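Local coordinates for protein 3-deoxy-manno-octulosonate cytidylyltransferase (Escherichia coli, PDB 1H7E) that activates the eight-carbon sugar KDO by transferring CMP to it from CTP, releasing diphosphate, probably for incorporation into bacterial surface polysaccharide such as lipopolysaccharide, at residues M29-V40 with G97-E108. Residues are numbered along the deposited sequence; the frame is centred on the assembly and turned at random.
Sequences MIQHVYERALQV and GDEPMIRPRDVE
In the Rossmann-like half of this GT-A nucleotidyltransferase fold, helix 29-38 lies against the loop 97-103 that follows strand 91-94, and R36 makes the direct hydrogen bond between them. Its CG stands anti to the carbonyl carbon (chi1 -83°), and the chain then bends at chi2 to bring the guanidinium over the type I turn E99-I102. NH1 donates an N-H to I102 O at 3.0 Å with an N-H...O angle of 154°; the oxygen lies in the guanidinium plane, although the nitrogen sits above the carbonyl plane. NH1 also donates to a water, which in turn donates to M101 O, while P100 O lies over one guanidinium face, close to NE but too badly angled to bond. With a leucine here, I102 O and the water would probably lose their donor and the turn would be held less firmly to the helix.

Toward the start of the helix apolar side chains pack on the loop's backbone and on P100. M29 runs extended through chi2 and bends at chi3 (65°), laying CE 3.7 Å from D98 CA, with SD against CD of P100. H32 CB meets P100 CB at 4.0 Å, while its ring nitrogen NE2 bonds I24 O. V33 packs CG2 between P100 CA and G97 O, a buried carbonyl without a polar partner.

At the other end P104, in the first turn of helix 104-116, sets CG 3.6 Å from R36 O and also touches the Q39 side chain. V40 crosses V107 at about a right angle, CG1 to CG1 3.9 Å, and packs the same methyl on CG of E108, whose carboxylate bonds A41 N.

Behind helix 29-38, strands 3-8 and 45-50 of the central sheet receive V33, A37 and Y34, while helix 227-243 packs on P100 and R36.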
loop_
_atom_site.group_PDB
_atom_site.type_symbol
_atom_site.label_atom_id
_atom_site.label_comp_id
_atom_site.label_asym_id
_atom_site.label_seq_id
_atom_site.Cartn_x
_atom_site.Cartn_y
_atom_site.Cartn_z
ATOM N N MET A 29 -8.080 14.003 32.101
ATOM C CA MET A 29 -7.240 13.386 31.084
ATOM C C MET A 29 -6.631 14.407 30.123
ATOM O O MET A 29 -5.427 14.340 29.817
ATOM C CB MET A 29 -8.004 12.315 30.309
ATOM C CG MET A 29 -7.160 11.677 29.209
ATOM S SD MET A 29 -7.898 10.195 28.547
ATOM C CE MET A 29 -9.392 10.889 27.789
ATOM N N ILE A 30 -7.453 15.367 29.691
ATOM C CA ILE A 30 -7.005 16.420 28.771
ATOM C C ILE A 30 -5.800 17.215 29.344
ATOM O O ILE A 30 -4.897 17.623 28.589
ATOM C CB ILE A 30 -8.200 17.337 28.349
ATOM C CG1 ILE A 30 -7.845 18.176 27.122
ATOM C CG2 ILE A 30 -8.615 18.235 29.479
ATOM C CD1 ILE A 30 -7.548 17.354 25.883
ATOM N N GLN A 31 -5.725 17.339 30.673
ATOM C CA GLN A 31 -4.602 18.054 31.279
ATOM C C GLN A 31 -3.273 17.286 31.151
ATOM O O GLN A 31 -2.221 17.890 30.886
ATOM C CB GLN A 31 -4.886 18.401 32.740
ATOM C CG GLN A 31 -3.735 19.211 33.388
ATOM C CD GLN A 31 -4.086 19.729 34.776
ATOM O OE1 GLN A 31 -5.255 19.790 35.145
ATOM N NE2 GLN A 31 -3.077 20.081 35.549
ATOM N N HIS A 32 -3.326 15.959 31.304
ATOM C CA HIS A 32 -2.129 15.119 31.184
ATOM C C HIS A 32 -1.539 15.223 29.782
ATOM O O HIS A 32 -0.312 15.309 29.613
ATOM C CB HIS A 32 -2.464 13.650 31.471
ATOM C CG HIS A 32 -2.717 13.362 32.913
ATOM N ND1 HIS A 32 -1.699 13.264 33.840
ATOM C CD2 HIS A 32 -3.871 13.164 33.594
ATOM C CE1 HIS A 32 -2.218 13.016 35.031
ATOM N NE2 HIS A 32 -3.532 12.950 34.907
ATOM N N VAL A 33 -2.420 15.221 28.778
ATOM C CA VAL A 33 -1.971 15.332 27.394
ATOM C C VAL A 33 -1.357 16.704 27.157
ATOM O O VAL A 33 -0.294 16.832 26.533
ATOM C CB VAL A 33 -3.130 15.096 26.388
ATOM C CG1 VAL A 33 -2.616 15.263 24.945
ATOM C CG2 VAL A 33 -3.707 13.696 26.582
ATOM N N TYR A 34 -2.031 17.730 27.679
ATOM C CA TYR A 34 -1.559 19.102 27.545
ATOM C C TYR A 34 -0.190 19.246 28.195
ATOM O O TYR A 34 0.732 19.793 27.587
ATOM C CB TYR A 34 -2.567 20.087 28.179
ATOM C CG TYR A 34 -2.378 21.534 27.729
ATOM C CD1 TYR A 34 -1.423 22.359 28.328
ATOM C CD2 TYR A 34 -3.120 22.054 26.671
ATOM C CE1 TYR A 34 -1.205 23.665 27.874
ATOM C CE2 TYR A 34 -2.911 23.356 26.214
ATOM C CZ TYR A 34 -1.953 24.150 26.816
ATOM O OH TYR A 34 -1.743 25.416 26.320
ATOM N N GLU A 35 -0.058 18.736 29.420
ATOM C CA GLU A 35 1.211 18.817 30.141
ATOM C C GLU A 35 2.347 18.102 29.416
ATOM O O GLU A 35 3.464 18.612 29.377
ATOM C CB GLU A 35 1.064 18.297 31.566
ATOM C CG GLU A 35 0.100 19.122 32.409
ATOM C CD GLU A 35 0.088 18.710 33.870
ATOM O OE1 GLU A 35 0.944 17.900 34.278
ATOM O OE2 GLU A 35 -0.771 19.206 34.622
ATOM N N ARG A 36 2.079 16.936 28.823
ATOM C CA ARG A 36 3.134 16.243 28.066
ATOM C C ARG A 36 3.480 16.989 26.783
ATOM O O ARG A 36 4.643 17.077 26.412
ATOM C CB ARG A 36 2.750 14.796 27.775
ATOM C CG ARG A 36 3.059 13.909 28.948
ATOM C CD ARG A 36 2.025 12.863 29.124
ATOM N NE ARG A 36 2.209 12.158 30.387
ATOM C CZ ARG A 36 2.947 11.063 30.551
ATOM N NH1 ARG A 36 3.596 10.511 29.528
ATOM N NH2 ARG A 36 3.015 10.502 31.750
ATOM N N ALA A 37 2.471 17.581 26.141
ATOM C CA ALA A 37 2.678 18.354 24.913
ATOM C C ALA A 37 3.611 19.543 25.166
ATOM O O ALA A 37 4.442 19.887 24.312
ATOM C CB ALA A 37 1.332 18.831 24.364
ATOM N N LEU A 38 3.503 20.142 26.358
ATOM C CA LEU A 38 4.351 21.279 26.715
ATOM C C LEU A 38 5.821 20.916 26.820
ATOM O O LEU A 38 6.674 21.788 26.683
ATOM C CB LEU A 38 3.901 21.911 28.032
ATOM C CG LEU A 38 2.657 22.768 27.921
ATOM C CD1 LEU A 38 2.179 23.162 29.303
ATOM C CD2 LEU A 38 2.979 23.972 27.078
ATOM N N GLN A 39 6.104 19.632 27.060
ATOM C CA GLN A 39 7.468 19.141 27.195
ATOM C C GLN A 39 8.161 18.868 25.867
ATOM O O GLN A 39 9.327 18.491 25.848
ATOM C CB GLN A 39 7.483 17.874 28.047
ATOM C CG GLN A 39 6.887 18.046 29.443
ATOM C CD GLN A 39 6.799 16.728 30.218
ATOM O OE1 GLN A 39 7.614 15.829 30.015
ATOM N NE2 GLN A 39 5.804 16.608 31.102
ATOM N N VAL A 40 7.451 19.053 24.755
ATOM C CA VAL A 40 8.030 18.800 23.435
ATOM C C VAL A 40 8.841 19.995 22.982
ATOM O O VAL A 40 8.307 21.084 22.800
ATOM C CB VAL A 40 6.940 18.486 22.363
ATOM C CG1 VAL A 40 7.583 18.187 21.024
ATOM C CG2 VAL A 40 6.074 17.320 22.810
ATOM N N GLY A 97 -6.467 13.466 22.022
ATOM C CA GLY A 97 -6.785 13.913 23.363
ATOM C C GLY A 97 -7.062 12.804 24.353
ATOM O O GLY A 97 -7.312 13.084 25.533
ATOM N N ASP A 98 -6.999 11.555 23.887
ATOM C CA ASP A 98 -7.266 10.390 24.742
ATOM C C ASP A 98 -6.089 9.424 24.974
ATOM O O ASP A 98 -6.284 8.282 25.404
ATOM C CB ASP A 98 -8.526 9.628 24.269
ATOM C CG ASP A 98 -8.391 9.055 22.851
ATOM O OD1 ASP A 98 -7.333 9.219 22.206
ATOM O OD2 ASP A 98 -9.361 8.428 22.378
ATOM N N GLU A 99 -4.872 9.881 24.689
ATOM C CA GLU A 99 -3.685 9.064 24.919
ATOM C C GLU A 99 -2.798 9.847 25.893
ATOM O O GLU A 99 -1.825 10.501 25.499
ATOM C CB GLU A 99 -2.946 8.779 23.607
ATOM C CG GLU A 99 -3.690 7.859 22.640
ATOM C CD GLU A 99 -2.949 7.690 21.309
ATOM O OE1 GLU A 99 -1.753 7.317 21.335
ATOM O OE2 GLU A 99 -3.553 7.943 20.237
ATOM N N PRO A 100 -3.124 9.781 27.194
ATOM C CA PRO A 100 -2.370 10.488 28.242
ATOM C C PRO A 100 -0.931 10.026 28.448
ATOM O O PRO A 100 -0.131 10.724 29.064
ATOM C CB PRO A 100 -3.211 10.218 29.493
ATOM C CG PRO A 100 -3.713 8.820 29.249
ATOM C CD PRO A 100 -4.151 8.902 27.790
ATOM N N MET A 101 -0.599 8.845 27.943
ATOM C CA MET A 101 0.743 8.310 28.138
ATOM C C MET A 101 1.722 8.567 27.001
ATOM O O MET A 101 2.782 7.943 26.927
ATOM C CB MET A 101 0.679 6.824 28.494
ATOM C CG MET A 101 -0.060 6.581 29.810
ATOM S SD MET A 101 0.400 5.046 30.589
ATOM C CE MET A 101 2.180 5.374 30.929
ATOM N N ILE A 102 1.366 9.519 26.142
ATOM C CA ILE A 102 2.185 9.926 25.011
ATOM C C ILE A 102 3.596 10.302 25.497
ATOM O O ILE A 102 3.745 10.935 26.538
ATOM C CB ILE A 102 1.512 11.153 24.291
ATOM C CG1 ILE A 102 2.403 11.698 23.182
ATOM C CG2 ILE A 102 1.239 12.292 25.270
ATOM C CD1 ILE A 102 2.613 10.725 22.068
ATOM N N ARG A 103 4.629 9.843 24.794
ATOM C CA ARG A 103 6.004 10.184 25.157
ATOM C C ARG A 103 6.474 11.394 24.359
ATOM O O ARG A 103 6.515 11.348 23.138
ATOM C CB ARG A 103 6.972 9.034 24.862
ATOM C CG ARG A 103 6.837 7.813 25.756
ATOM C CD ARG A 103 7.948 6.804 25.433
ATOM N NE ARG A 103 7.819 6.291 24.068
ATOM C CZ ARG A 103 7.268 5.121 23.745
ATOM N NH1 ARG A 103 6.795 4.305 24.687
ATOM N NH2 ARG A 103 7.124 4.805 22.468
ATOM N N PRO A 104 6.847 12.492 25.043
ATOM C CA PRO A 104 7.322 13.708 24.375
ATOM C C PRO A 104 8.409 13.467 23.331
ATOM O O PRO A 104 8.439 14.139 22.290
ATOM C CB PRO A 104 7.854 14.538 25.544
ATOM C CG PRO A 104 6.865 14.223 26.623
ATOM C CD PRO A 104 6.692 12.719 26.495
ATOM N N ARG A 105 9.296 12.511 23.603
ATOM C CA ARG A 105 10.394 12.188 22.685
ATOM C C ARG A 105 9.900 11.668 21.333
ATOM O O ARG A 105 10.529 11.904 20.308
ATOM C CB ARG A 105 11.348 11.170 23.333
ATOM C CG ARG A 105 12.795 11.680 23.580
ATOM C CD ARG A 105 12.888 13.064 24.295
ATOM N NE ARG A 105 12.384 13.076 25.677
ATOM C CZ ARG A 105 11.868 14.146 26.289
ATOM N NH1 ARG A 105 11.781 15.312 25.657
ATOM N NH2 ARG A 105 11.405 14.047 27.529
ATOM N N ASP A 106 8.763 10.983 21.326
ATOM C CA ASP A 106 8.207 10.460 20.071
ATOM C C ASP A 106 7.699 11.587 19.182
ATOM O O ASP A 106 7.799 11.509 17.952
ATOM C CB ASP A 106 7.066 9.471 20.335
ATOM C CG ASP A 106 7.543 8.180 20.977
ATOM O OD1 ASP A 106 8.767 7.916 21.000
ATOM O OD2 ASP A 106 6.670 7.436 21.462
ATOM N N VAL A 107 7.108 12.613 19.796
ATOM C CA VAL A 107 6.615 13.751 19.021
ATOM C C VAL A 107 7.823 14.516 18.453
ATOM O O VAL A 107 7.788 15.008 17.318
ATOM C CB VAL A 107 5.708 14.679 19.874
ATOM C CG1 VAL A 107 5.163 15.807 19.016
ATOM C CG2 VAL A 107 4.572 13.881 20.489
ATOM N N GLU A 108 8.906 14.588 19.232
ATOM C CA GLU A 108 10.123 15.251 18.778
ATOM C C GLU A 108 10.717 14.543 17.560
ATOM O O GLU A 108 11.238 15.195 16.645
ATOM C CB GLU A 108 11.146 15.332 19.914
ATOM C CG GLU A 108 10.795 16.399 20.939
ATOM C CD GLU A 108 11.673 16.386 22.187
ATOM O OE1 GLU A 108 12.745 15.742 22.188
ATOM O OE2 GLU A 108 11.266 17.024 23.180
HETATM O O HOH W 1 4.681 7.829 29.137
#